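Local coordinates for mandelate racemase/muconate lactonizing enzyme-like protein (Rubrobacter xylanophilus DSM 9941, PDB 2QQ6) that binds a magnesium ion and may be a lyase, as a member of the mandelate racemase/muconate lactonizing enzyme group of the enolase superfamily, at residues His33-Cys38 with Ser322-Val327; Arg123-Cys128 with Ala167-Val172; Val213-His218 with Phe236-Leu241; Phe355-Gly360 with Gly378-Glu383. One frame throughout, in Å; residues are numbered along the deposited sequence.

Contact 1: residues His33-Cys38 with Ser322-Val327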
loop_
_atom_site.group_PDB
_atom_site.type_symbol
_atom_site.label_atom_id
_atom_site.label_comp_id
_atom_site.label_asym_id
_atom_site.label_seq_id
_atom_site.Cartn_x
_atom_site.Cartn_y
_atom_site.Cartn_z
ATOM N N HIS B 33 -3.199 7.814 -28.523
ATOM C CA HIS B 33 -2.925 7.097 -27.284
ATOM C C HIS B 33 -1.662 7.599 -26.576
ATOM O O HIS B 33 -0.817 8.269 -27.173
ATOM C CB HIS B 33 -2.750 5.606 -27.566
ATOM C CG HIS B 33 -1.446 5.270 -28.224
ATOM N ND1 HIS B 33 -0.876 4.016 -28.154
ATOM C CD2 HIS B 33 -0.592 6.030 -28.949
ATOM C CE1 HIS B 33 0.275 4.021 -28.804
ATOM N NE2 HIS B 33 0.471 5.231 -29.295
ATOM N N GLY B 34 -1.546 7.248 -25.300
ATOM C CA GLY B 34 -0.391 7.619 -24.508
ATOM C C GLY B 34 0.222 6.341 -23.966
ATOM O O GLY B 34 -0.476 5.333 -23.800
ATOM N N LEU B 35 1.520 6.363 -23.685
ATOM C CA LEU B 35 2.178 5.163 -23.177
ATOM C C LEU B 35 2.882 5.323 -21.819
ATOM O O LEU B 35 3.602 6.294 -21.585
ATOM C CB LEU B 35 3.188 4.652 -24.209
ATOM C CG LEU B 35 3.770 3.262 -23.929
ATOM C CD1 LEU B 35 2.745 2.209 -24.327
ATOM C CD2 LEU B 35 5.071 3.061 -24.702
ATOM N N GLY B 36 2.670 4.348 -20.940
ATOM C CA GLY B 36 3.292 4.368 -19.627
ATOM C C GLY B 36 3.678 2.978 -19.136
ATOM O O GLY B 36 3.100 1.975 -19.572
ATOM N N GLU B 37 4.653 2.916 -18.228
ATOM C CA GLU B 37 5.120 1.638 -17.679
ATOM C C GLU B 37 5.076 1.607 -16.150
ATOM O O GLU B 37 5.561 2.529 -15.490
ATOM C CB GLU B 37 6.551 1.360 -18.132
ATOM C CG GLU B 37 7.039 -0.027 -17.801
ATOM C CD GLU B 37 8.532 -0.164 -17.987
ATOM O OE1 GLU B 37 9.114 0.691 -18.688
ATOM O OE2 GLU B 37 9.125 -1.123 -17.440
ATOM N N CYS B 38 4.497 0.543 -15.591
ATOM C CA CYS B 38 4.411 0.395 -14.144
ATOM C C CYS B 38 5.707 -0.202 -13.609
ATOM O O CYS B 38 6.493 -0.795 -14.355
ATOM C CB CYS B 38 3.254 -0.531 -13.752
ATOM S SG CYS B 38 1.567 0.120 -13.961
ATOM N N SER B 322 12.081 -0.259 -17.997
ATOM C CA SER B 322 12.586 -0.278 -19.368
ATOM C C SER B 322 12.693 1.132 -19.953
ATOM O O SER B 322 12.568 2.115 -19.225
ATOM C CB SER B 322 11.648 -1.121 -20.224
ATOM O OG SER B 322 10.386 -0.497 -20.323
ATOM N N PRO B 323 12.922 1.250 -21.277
ATOM C CA PRO B 323 13.032 2.588 -21.864
ATOM C C PRO B 323 11.805 3.479 -21.636
ATOM O O PRO B 323 11.926 4.703 -21.555
ATOM C CB PRO B 323 13.263 2.293 -23.346
ATOM C CG PRO B 323 13.988 1.000 -23.322
ATOM C CD PRO B 323 13.213 0.223 -22.295
ATOM N N VAL B 324 10.627 2.870 -21.531
ATOM C CA VAL B 324 9.407 3.647 -21.325
ATOM C C VAL B 324 9.422 4.370 -19.974
ATOM O O VAL B 324 9.407 5.609 -19.924
ATOM C CB VAL B 324 8.145 2.761 -21.422
ATOM C CG1 VAL B 324 6.910 3.568 -21.069
ATOM C CG2 VAL B 324 8.003 2.225 -22.824
ATOM N N GLY B 325 9.454 3.603 -18.884
ATOM C CA GLY B 325 9.484 4.208 -17.567
ATOM C C GLY B 325 10.695 5.110 -17.431
ATOM O O GLY B 325 10.599 6.272 -17.034
ATOM N N THR B 326 11.846 4.565 -17.786
ATOM C CA THR B 326 13.087 5.299 -17.699
ATOM C C THR B 326 13.056 6.676 -18.326
ATOM O O THR B 326 13.478 7.652 -17.705
ATOM C CB THR B 326 14.221 4.523 -18.349
ATOM O OG1 THR B 326 14.304 3.232 -17.740
ATOM C CG2 THR B 326 15.538 5.265 -18.178
ATOM N N VAL B 327 12.569 6.774 -19.556
ATOM C CA VAL B 327 12.572 8.074 -20.198
ATOM C C VAL B 327 11.671 9.072 -19.496
ATOM O O VAL B 327 12.066 10.214 -19.287
ATOM C CB VAL B 327 12.198 7.976 -21.680
ATOM C CG1 VAL B 327 12.303 9.357 -22.330
ATOM C CG2 VAL B 327 13.143 7.020 -22.378
#
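Glu37, at the end of strand 32-37, pushes its carboxylate against the first turn of helix 323-334, and Val324 and Leu35 pack beside it. The glutamate chain is stretched, with CG trans to the backbone N (chi1 -171°), which gives it the length to reach Ser322, the N-cap residue. Glu37 OE2 takes the Ser322 N-H on its syn side, almost straight at 3.1 Å, while Glu37 OE1 accepts from Gly325 N at 2.9 Å, on its anti side and 31° out of the carboxylate plane. The Ser322 hydroxyl also donates to OE1, though its modelled distance is too short to be trusted. Glycine suits position 325, where a side chain would point at OE1. Val324 adds the apolar part: its CG1 lies 3.7 Å from Glu37 CB, and its CG2 meets Leu35 CD2 at 3.6 Å, the two side chains crossing at about a right angle. The strand belongs to the N-terminal domain and the helix to the barrel domain. A buried carboxylate held by N-H groups at a helix start is likely to stay ionised, stabilised by the helix dipole, so a charged residue can join the two domains.

Contact 2: residues Arg123-Cys128 with Ala167-Val172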
loop_
_atom_site.group_PDB
_atom_site.type_symbol
_atom_site.label_atom_id
_atom_site.label_comp_id
_atom_site.label_asym_id
_atom_site.label_seq_id
_atom_site.Cartn_x
_atom_site.Cartn_y
_atom_site.Cartn_z
ATOM N N ARG B 123 22.021 12.803 -16.556
ATOM C CA ARG B 123 23.035 11.838 -16.181
ATOM C C ARG B 123 22.475 10.655 -15.398
ATOM O O ARG B 123 21.597 10.806 -14.543
ATOM C CB ARG B 123 24.096 12.565 -15.371
ATOM C CG ARG B 123 25.130 11.707 -14.750
ATOM C CD ARG B 123 25.875 12.555 -13.767
ATOM N NE ARG B 123 26.806 11.774 -12.974
ATOM C CZ ARG B 123 27.403 12.231 -11.882
ATOM N NH1 ARG B 123 27.153 13.466 -11.464
ATOM N NH2 ARG B 123 28.249 11.456 -11.217
ATOM N N LEU B 124 23.003 9.475 -15.697
ATOM C CA LEU B 124 22.571 8.243 -15.047
ATOM C C LEU B 124 23.659 7.669 -14.163
ATOM O O LEU B 124 24.779 8.184 -14.126
ATOM C CB LEU B 124 22.237 7.190 -16.094
ATOM C CG LEU B 124 21.213 7.543 -17.153
ATOM C CD1 LEU B 124 21.349 6.559 -18.284
ATOM C CD2 LEU B 124 19.819 7.529 -16.560
ATOM N N TYR B 125 23.299 6.603 -13.446
ATOM C CA TYR B 125 24.231 5.856 -12.600
ATOM C C TYR B 125 23.948 4.373 -12.869
ATOM O O TYR B 125 22.796 3.978 -13.125
ATOM C CB TYR B 125 24.111 6.244 -11.104
ATOM C CG TYR B 125 22.959 5.693 -10.276
ATOM C CD1 TYR B 125 22.984 4.383 -9.798
ATOM C CD2 TYR B 125 21.903 6.521 -9.863
ATOM C CE1 TYR B 125 22.004 3.911 -8.923
ATOM C CE2 TYR B 125 20.918 6.053 -8.986
ATOM C CZ TYR B 125 20.982 4.747 -8.517
ATOM O OH TYR B 125 20.055 4.273 -7.612
ATOM N N ALA B 126 25.001 3.560 -12.868
ATOM C CA ALA B 126 24.847 2.141 -13.163
ATOM C C ALA B 126 24.883 1.220 -11.947
ATOM O O ALA B 126 25.843 1.211 -11.170
ATOM C CB ALA B 126 25.902 1.712 -14.180
ATOM N N ASP B 127 23.810 0.456 -11.784
ATOM C CA ASP B 127 23.717 -0.494 -10.689
ATOM C C ASP B 127 24.569 -1.692 -11.124
ATOM O O ASP B 127 24.321 -2.292 -12.171
ATOM C CB ASP B 127 22.252 -0.900 -10.478
ATOM C CG ASP B 127 22.049 -1.718 -9.216
ATOM O OD1 ASP B 127 22.489 -2.891 -9.175
ATOM O OD2 ASP B 127 21.451 -1.179 -8.257
ATOM N N CYS B 128 25.582 -2.026 -10.338
ATOM C CA CYS B 128 26.447 -3.136 -10.694
ATOM C C CYS B 128 26.085 -4.388 -9.940
ATOM O O CYS B 128 26.954 -5.058 -9.408
ATOM C CB CYS B 128 27.903 -2.788 -10.407
ATOM S SG CYS B 128 28.505 -1.354 -11.294
ATOM N N ALA B 167 29.222 6.939 -12.291
ATOM C CA ALA B 167 28.421 6.766 -11.090
ATOM C C ALA B 167 28.026 5.284 -11.008
ATOM O O ALA B 167 27.283 4.769 -11.846
ATOM C CB ALA B 167 27.191 7.645 -11.156
ATOM N N ILE B 168 28.528 4.608 -9.983
ATOM C CA ILE B 168 28.279 3.189 -9.789
ATOM C C ILE B 168 27.493 2.871 -8.522
ATOM O O ILE B 168 27.670 3.541 -7.512
ATOM C CB ILE B 168 29.641 2.453 -9.743
ATOM C CG1 ILE B 168 30.036 2.018 -11.150
ATOM C CG2 ILE B 168 29.586 1.265 -8.806
ATOM C CD1 ILE B 168 30.026 3.141 -12.162
ATOM N N LYS B 169 26.634 1.851 -8.573
ATOM C CA LYS B 169 25.871 1.430 -7.391
ATOM C C LYS B 169 26.177 -0.032 -7.054
ATOM O O LYS B 169 26.218 -0.882 -7.939
ATOM C CB LYS B 169 24.367 1.590 -7.608
ATOM C CG LYS B 169 23.512 1.204 -6.387
ATOM C CD LYS B 169 22.023 1.296 -6.733
ATOM C CE LYS B 169 21.122 1.310 -5.495
ATOM N NZ LYS B 169 19.718 1.725 -5.817
ATOM N N LEU B 170 26.361 -0.315 -5.765
ATOM C CA LEU B 170 26.701 -1.662 -5.300
ATOM C C LEU B 170 25.992 -2.168 -4.045
ATOM O O LEU B 170 25.661 -1.387 -3.147
ATOM C CB LEU B 170 28.203 -1.731 -5.059
ATOM C CG LEU B 170 28.927 -2.548 -6.114
ATOM C CD1 LEU B 170 30.372 -2.108 -6.194
ATOM C CD2 LEU B 170 28.784 -4.037 -5.776
ATOM N N ASP B 171 25.786 -3.485 -3.987
ATOM C CA ASP B 171 25.134 -4.124 -2.844
ATOM C C ASP B 171 26.149 -4.674 -1.871
ATOM O O ASP B 171 27.283 -4.941 -2.250
ATOM C CB ASP B 171 24.252 -5.289 -3.279
ATOM C CG ASP B 171 23.101 -4.859 -4.149
ATOM O OD1 ASP B 171 22.662 -3.693 -4.023
ATOM O OD2 ASP B 171 22.621 -5.697 -4.942
ATOM N N VAL B 172 25.734 -4.866 -0.624
ATOM C CA VAL B 172 26.625 -5.399 0.399
ATOM C C VAL B 172 25.898 -6.233 1.452
ATOM O O VAL B 172 26.419 -6.452 2.548
ATOM C CB VAL B 172 27.420 -4.277 1.114
ATOM C CG1 VAL B 172 28.276 -3.538 0.114
ATOM C CG2 VAL B 172 26.479 -3.321 1.808
#
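Tyr125 and Lys169 meet on neighbouring parallel strands, 121-127 and 167-171, the first two of the enolase-type barrel. The backbones are joined by Ala126 N to Ala167 O, Lys169 N to Ala126 O and Cys128 N to Lys169 O, the last at 2.7 Å. Lys169 leaves its strand with CG trans to the backbone N (chi1 -178°) and stays extended, running between Tyr125 and Asp127. Lys169 CB lies 3.6 Å from Tyr125 CE1, and Lys169 CG is 3.7 Å from Asp127 OD2. Lys169 CD lies at the edge of the tyrosine ring, near its plane, 3.4 Å from Tyr125 CE1, with the Asp127 carboxylate also beside it. CE continues between Asp127 OD2 and Tyr125 OH, and Lys169 NZ donates to Tyr125 OH at 3.1 Å. The stronger partner of NZ is outside the pair: a salt bridge to Glu242, a magnesium ligand, and the nearest lysine atom is about 3 Å from the ion. A long, extended lysine suits a place where an amine must reach this far, and a leucine here would probably leave the Glu242 carboxylate and the Tyr125 hydroxyl without their shared partner. Asp127 OD2 stands 4.2 Å from Lys169 NZ, beyond a salt bridge. Cys128 SG rests against Ile168 CG1 at 3.7 Å. These two strands and helix 149-162 form a beta-alpha-beta unit: the helix covers Ala126, Cys128, Ile168 and Leu170, small or apolar residues that fit beneath it, while strand 212-216 flanks 167-171 and strand 342-344 flanks 121-127.

Contact 3: residues Val213-His218 with Phe236-Leu241. With MG (magnesium ion), chain D.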
loop_
_atom_site.group_PDB
_atom_site.type_symbol
_atom_site.label_atom_id
_atom_site.label_comp_id
_atom_site.label_asym_id
_atom_site.label_seq_id
_atom_site.Cartn_x
_atom_site.Cartn_y
_atom_site.Cartn_z
ATOM N N VAL B 213 30.649 6.318 -6.290
ATOM C CA VAL B 213 30.076 5.045 -5.912
ATOM C C VAL B 213 29.167 5.081 -4.687
ATOM O O VAL B 213 29.548 5.538 -3.615
ATOM C CB VAL B 213 31.198 3.993 -5.725
ATOM C CG1 VAL B 213 32.367 4.604 -5.008
ATOM C CG2 VAL B 213 30.668 2.791 -4.969
ATOM N N ALA B 214 27.948 4.590 -4.884
ATOM C CA ALA B 214 26.947 4.514 -3.830
ATOM C C ALA B 214 26.719 3.040 -3.510
ATOM O O ALA B 214 26.924 2.180 -4.365
ATOM C CB ALA B 214 25.648 5.179 -4.278
ATOM N N ILE B 215 26.294 2.768 -2.277
ATOM C CA ILE B 215 26.079 1.407 -1.772
ATOM C C ILE B 215 24.699 1.155 -1.142
ATOM O O ILE B 215 24.252 1.910 -0.279
ATOM C CB ILE B 215 27.175 1.089 -0.741
ATOM C CG1 ILE B 215 28.524 1.019 -1.460
ATOM C CG2 ILE B 215 26.841 -0.184 0.029
ATOM C CD1 ILE B 215 29.707 0.824 -0.540
ATOM N N ASP B 216 24.047 0.072 -1.563
ATOM C CA ASP B 216 22.716 -0.281 -1.072
ATOM C C ASP B 216 22.802 -1.382 -0.030
ATOM O O ASP B 216 23.558 -2.338 -0.191
ATOM C CB ASP B 216 21.842 -0.769 -2.235
ATOM C CG ASP B 216 20.351 -0.735 -1.922
ATOM O OD1 ASP B 216 19.952 -0.827 -0.738
ATOM O OD2 ASP B 216 19.562 -0.643 -2.883
HETATM N N MSE B 217 22.022 -1.240 1.039
HETATM C CA MSE B 217 21.966 -2.238 2.103
HETATM C C MSE B 217 20.615 -2.944 2.119
HETATM O O MSE B 217 20.349 -3.776 2.975
HETATM C CB MSE B 217 22.214 -1.589 3.458
HETATM C CG MSE B 217 23.600 -1.010 3.630
HETATM SE SE MSE B 217 24.062 -0.613 5.542
HETATM C CE MSE B 217 23.901 1.304 5.510
ATOM N N HIS B 218 19.763 -2.588 1.166
ATOM C CA HIS B 218 18.433 -3.167 1.041
ATOM C C HIS B 218 17.666 -3.242 2.350
ATOM O O HIS B 218 16.876 -4.154 2.563
ATOM C CB HIS B 218 18.534 -4.545 0.383
ATOM C CG HIS B 218 18.861 -4.471 -1.076
ATOM N ND1 HIS B 218 19.933 -5.131 -1.637
ATOM C CD2 HIS B 218 18.307 -3.743 -2.075
ATOM C CE1 HIS B 218 20.028 -4.806 -2.912
ATOM N NE2 HIS B 218 19.054 -3.963 -3.204
ATOM N N PHE B 236 35.571 5.865 2.769
ATOM C CA PHE B 236 35.498 5.669 1.323
ATOM C C PHE B 236 34.806 6.756 0.514
ATOM O O PHE B 236 34.630 6.601 -0.702
ATOM C CB PHE B 236 34.837 4.323 1.015
ATOM C CG PHE B 236 35.474 3.163 1.723
ATOM C CD1 PHE B 236 35.065 2.798 3.001
ATOM C CD2 PHE B 236 36.507 2.449 1.125
ATOM C CE1 PHE B 236 35.675 1.745 3.669
ATOM C CE2 PHE B 236 37.120 1.395 1.790
ATOM C CZ PHE B 236 36.704 1.043 3.062
ATOM N N GLY B 237 34.419 7.843 1.181
ATOM C CA GLY B 237 33.733 8.932 0.507
ATOM C C GLY B 237 32.642 8.460 -0.441
ATOM O O GLY B 237 32.606 8.862 -1.602
ATOM N N LEU B 238 31.751 7.602 0.044
ATOM C CA LEU B 238 30.668 7.086 -0.788
ATOM C C LEU B 238 29.762 8.209 -1.281
ATOM O O LEU B 238 29.736 9.296 -0.713
ATOM C CB LEU B 238 29.814 6.092 -0.003
ATOM C CG LEU B 238 30.499 4.958 0.744
ATOM C CD1 LEU B 238 29.435 4.122 1.424
ATOM C CD2 LEU B 238 31.309 4.108 -0.215
ATOM N N LEU B 239 29.018 7.937 -2.348
ATOM C CA LEU B 239 28.091 8.926 -2.883
ATOM C C LEU B 239 27.003 9.052 -1.813
ATOM O O LEU B 239 26.523 10.147 -1.491
ATOM C CB LEU B 239 27.499 8.444 -4.222
ATOM C CG LEU B 239 26.528 9.403 -4.925
ATOM C CD1 LEU B 239 27.143 10.785 -5.022
ATOM C CD2 LEU B 239 26.205 8.889 -6.298
ATOM N N TRP B 240 26.638 7.902 -1.262
ATOM C CA TRP B 240 25.655 7.815 -0.202
ATOM C C TRP B 240 25.560 6.359 0.205
ATOM O O TRP B 240 26.117 5.479 -0.457
ATOM C CB TRP B 240 24.281 8.325 -0.667
ATOM C CG TRP B 240 23.504 7.392 -1.539
ATOM C CD1 TRP B 240 23.074 6.130 -1.228
ATOM C CD2 TRP B 240 23.008 7.670 -2.850
ATOM N NE1 TRP B 240 22.339 5.608 -2.264
ATOM C CE2 TRP B 240 22.280 6.533 -3.273
ATOM C CE3 TRP B 240 23.102 8.773 -3.711
ATOM C CZ2 TRP B 240 21.648 6.468 -4.520
ATOM C CZ3 TRP B 240 22.472 8.708 -4.952
ATOM C CH2 TRP B 240 21.754 7.561 -5.341
ATOM N N LEU B 241 24.855 6.118 1.303
ATOM C CA LEU B 241 24.647 4.775 1.812
ATOM C C LEU B 241 23.129 4.590 1.839
ATOM O O LEU B 241 22.430 5.304 2.555
ATOM C CB LEU B 241 25.256 4.665 3.203
ATOM C CG LEU B 241 25.268 3.288 3.848
ATOM C CD1 LEU B 241 25.778 2.262 2.872
ATOM C CD2 LEU B 241 26.121 3.330 5.108
HETATM MG MG MG D . 17.629 -0.047 -3.858
#
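Val213 O accepts one hydrogen bond from the incoming chain, from Leu239 N at 2.8 Å, with the CA-H of Leu238 as a weak extra contact. This is where the third and fourth parallel strands of the enolase-type barrel begin to pair, after the crossover through helix 223-233. Further along, Ile215 N reaches Trp240 O at 3.3 Å, and Ile215 comes level with Leu241 as a parallel bridge. In Trp240, CG lies between the backbone N and the carbonyl carbon (chi1 77°), which brings the indole over Ala214: the alanine CB stands over the middle of the five-membered ring, 3.8 Å from its centroid and 10° off the normal, a CH-pi contact. The small alanine lets the ring lie this close. The ring also meets Tyr287, and NE1 makes a weak hydrogen bond to the magnesium ligand Glu242. A serine in place of Trp240 would probably uncover the Ala214 methyl and leave Glu242 without that second-shell partner. On the other side of the strand, Ile215 CD1 packs on Leu238 CD2 at 3.7 Å and its CG2 on Leu241 CD1, with Met233 against all three residues. The CA-CB bond of Asp216 points away from Phe236-Leu241, and the carboxylate reaches the magnesium ion, which Glu242 and Glu268 also bind. Asp216 OD2 binds the magnesium ion at 2.2 Å, while Asp216 OD1 closes an Asx turn by accepting from His218 N at 2.6 Å.

Contact 4: residues Phe355-Gly360 with Gly378-Glu383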
loop_
_atom_site.group_PDB
_atom_site.type_symbol
_atom_site.label_atom_id
_atom_site.label_comp_id
_atom_site.label_asym_id
_atom_site.label_seq_id
_atom_site.Cartn_x
_atom_site.Cartn_y
_atom_site.Cartn_z
ATOM N N PHE B 355 13.305 -2.162 -27.000
ATOM C CA PHE B 355 11.895 -2.034 -26.638
ATOM C C PHE B 355 11.228 -0.785 -27.175
ATOM O O PHE B 355 10.016 -0.749 -27.366
ATOM C CB PHE B 355 11.740 -2.004 -25.123
ATOM C CG PHE B 355 11.617 -3.348 -24.494
ATOM C CD1 PHE B 355 12.664 -3.875 -23.741
ATOM C CD2 PHE B 355 10.430 -4.072 -24.607
ATOM C CE1 PHE B 355 12.528 -5.117 -23.098
ATOM C CE2 PHE B 355 10.280 -5.308 -23.975
ATOM C CZ PHE B 355 11.331 -5.833 -23.215
ATOM N N VAL B 356 12.028 0.245 -27.402
ATOM C CA VAL B 356 11.505 1.518 -27.854
ATOM C C VAL B 356 12.345 2.100 -28.959
ATOM O O VAL B 356 13.567 1.974 -28.933
ATOM C CB VAL B 356 11.508 2.527 -26.692
ATOM C CG1 VAL B 356 11.244 3.923 -27.207
ATOM C CG2 VAL B 356 10.474 2.129 -25.657
ATOM N N ARG B 357 11.693 2.742 -29.924
ATOM C CA ARG B 357 12.405 3.396 -31.021
ATOM C C ARG B 357 12.619 4.842 -30.542
ATOM O O ARG B 357 11.658 5.594 -30.367
ATOM C CB ARG B 357 11.568 3.364 -32.317
ATOM C CG ARG B 357 10.950 1.989 -32.629
ATOM C CD ARG B 357 10.204 1.956 -33.974
ATOM N NE ARG B 357 9.205 0.882 -34.032
ATOM C CZ ARG B 357 7.895 1.069 -33.863
ATOM N NH1 ARG B 357 7.428 2.289 -33.636
ATOM N NH2 ARG B 357 7.048 0.039 -33.908
ATOM N N TYR B 358 13.876 5.218 -30.308
ATOM C CA TYR B 358 14.193 6.558 -29.818
ATOM C C TYR B 358 14.783 7.470 -30.891
ATOM O O TYR B 358 15.709 7.093 -31.600
ATOM C CB TYR B 358 15.162 6.475 -28.621
ATOM C CG TYR B 358 15.196 7.732 -27.778
ATOM C CD1 TYR B 358 14.122 8.066 -26.953
ATOM C CD2 TYR B 358 16.255 8.633 -27.874
ATOM C CE1 TYR B 358 14.093 9.270 -26.254
ATOM C CE2 TYR B 358 16.238 9.850 -27.175
ATOM C CZ TYR B 358 15.150 10.162 -26.369
ATOM O OH TYR B 358 15.106 11.371 -25.699
ATOM N N PRO B 359 14.253 8.697 -31.002
ATOM C CA PRO B 359 14.623 9.763 -31.934
ATOM C C PRO B 359 15.934 9.639 -32.700
ATOM O O PRO B 359 15.915 9.462 -33.924
ATOM C CB PRO B 359 14.570 10.992 -31.050
ATOM C CG PRO B 359 13.293 10.734 -30.297
ATOM C CD PRO B 359 13.319 9.224 -29.990
ATOM N N GLY B 360 17.064 9.755 -32.002
ATOM C CA GLY B 360 18.353 9.646 -32.672
ATOM C C GLY B 360 18.753 8.195 -32.856
ATOM O O GLY B 360 18.259 7.493 -33.740
ATOM N N GLY B 378 8.656 11.470 -26.380
ATOM C CA GLY B 378 9.533 11.466 -27.532
ATOM C C GLY B 378 10.053 10.070 -27.806
ATOM O O GLY B 378 11.223 9.902 -28.143
ATOM N N LEU B 379 9.193 9.068 -27.646
ATOM C CA LEU B 379 9.602 7.697 -27.896
ATOM C C LEU B 379 8.458 6.851 -28.428
ATOM O O LEU B 379 7.296 7.249 -28.348
ATOM C CB LEU B 379 10.174 7.059 -26.625
ATOM C CG LEU B 379 9.311 6.736 -25.404
ATOM C CD1 LEU B 379 8.199 5.760 -25.742
ATOM C CD2 LEU B 379 10.219 6.126 -24.351
ATOM N N GLU B 380 8.794 5.673 -28.952
ATOM C CA GLU B 380 7.788 4.784 -29.508
ATOM C C GLU B 380 8.027 3.296 -29.246
ATOM O O GLU B 380 9.134 2.776 -29.395
ATOM C CB GLU B 380 7.667 5.040 -31.005
ATOM C CG GLU B 380 6.504 4.327 -31.656
ATOM C CD GLU B 380 6.157 4.919 -33.004
ATOM O OE1 GLU B 380 5.340 4.301 -33.721
ATOM O OE2 GLU B 380 6.695 6.004 -33.338
ATOM N N LEU B 381 6.953 2.621 -28.860
ATOM C CA LEU B 381 6.998 1.203 -28.552
ATOM C C LEU B 381 7.203 0.327 -29.781
ATOM O O LEU B 381 6.336 0.247 -30.654
ATOM C CB LEU B 381 5.707 0.777 -27.840
ATOM C CG LEU B 381 5.520 -0.723 -27.574
ATOM C CD1 LEU B 381 6.505 -1.179 -26.521
ATOM C CD2 LEU B 381 4.106 -1.005 -27.111
ATOM N N ASP B 382 8.362 -0.318 -29.840
ATOM C CA ASP B 382 8.684 -1.237 -30.922
ATOM C C ASP B 382 7.796 -2.443 -30.625
ATOM O O ASP B 382 8.239 -3.437 -30.055
ATOM C CB ASP B 382 10.172 -1.626 -30.851
ATOM C CG ASP B 382 10.621 -2.525 -32.004
ATOM O OD1 ASP B 382 9.912 -3.507 -32.329
ATOM O OD2 ASP B 382 11.703 -2.254 -32.566
ATOM N N GLU B 383 6.525 -2.322 -30.982
ATOM C CA GLU B 383 5.546 -3.381 -30.764
ATOM C C GLU B 383 6.170 -4.767 -30.953
ATOM O O GLU B 383 5.880 -5.707 -30.209
ATOM C CB GLU B 383 4.376 -3.196 -31.738
ATOM C CG GLU B 383 3.356 -4.325 -31.727
ATOM C CD GLU B 383 2.130 -4.017 -30.882
ATOM O OE1 GLU B 383 1.403 -3.056 -31.217
ATOM O OE2 GLU B 383 1.893 -4.742 -29.886
#
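Arg357 and Glu380 face each other as the hydrogen-bonded pair of a two-stranded antiparallel sheet, strands 356-357 and 380-381. Arg357 N donates to Glu380 O at 2.6 Å, and Glu380 N returns a longer bond to Arg357 O. Their side chains meet on the exposed face, where charge suits: Arg357 CG lies beside its backbone N (chi1 -46°) and the chain then extends, bringing Arg357 NH1 into a salt bridge with Glu380 OE1 at 2.9 Å. The carboxylate comes to the guanidinium edge, but the two planes stand 75° apart, so a single N-O contact carries the bridge. One face of the guanidinium looks onto the tilted Leu381-Asp382 peptide, whose nitrogen sits 4.2 Å above its plane, over the centre. Asp382 N also donates to Phe355 O at 3.0 Å, extending the pairing past the strands. The opposite face is apolar. Val356, across from Leu381 in the non-hydrogen-bonded pair, places its CG1 3.7 Å from Leu379 CD2, and Leu379 CB lies at the edge of the Tyr358 ring. Behind this layer Pro323, Val324 and Val327 of helix 323-334 hold Val356 and Leu379, while Tyr358 OH is fixed by Glu370 O. Gly378, with phi of 98°, has backbone angles at which a CB would be jammed against the preceding carbonyl. Asp382 opens the next helix as its N-cap, its OD1 accepting from Ala385 N.

Contacts 2 and 3 are adjacent in the barrel, their centres 9 Å apart: strands 167-171 and 212-216 are neighbours in one sheet, tied by backbone bonds such as Asp216 N to Leu170 O; contact 3 supplies the magnesium ligand Asp216 and contact 2 places Lys169 beside it. Contacts 1 and 4, about 10 Å apart between centres, share helix 323-334: contact 1 uses its first turn and contact 4 packs on it. Contacts 1 and 3 lie on opposite sides of the chain's centre, their centres 28 Å apart. Along the chain, contact 1 encloses contacts 2 and 3, and contact 4 follows. The barrel's metal site is thus built within a loop whose closure joins the N-terminal domain to the barrel domain.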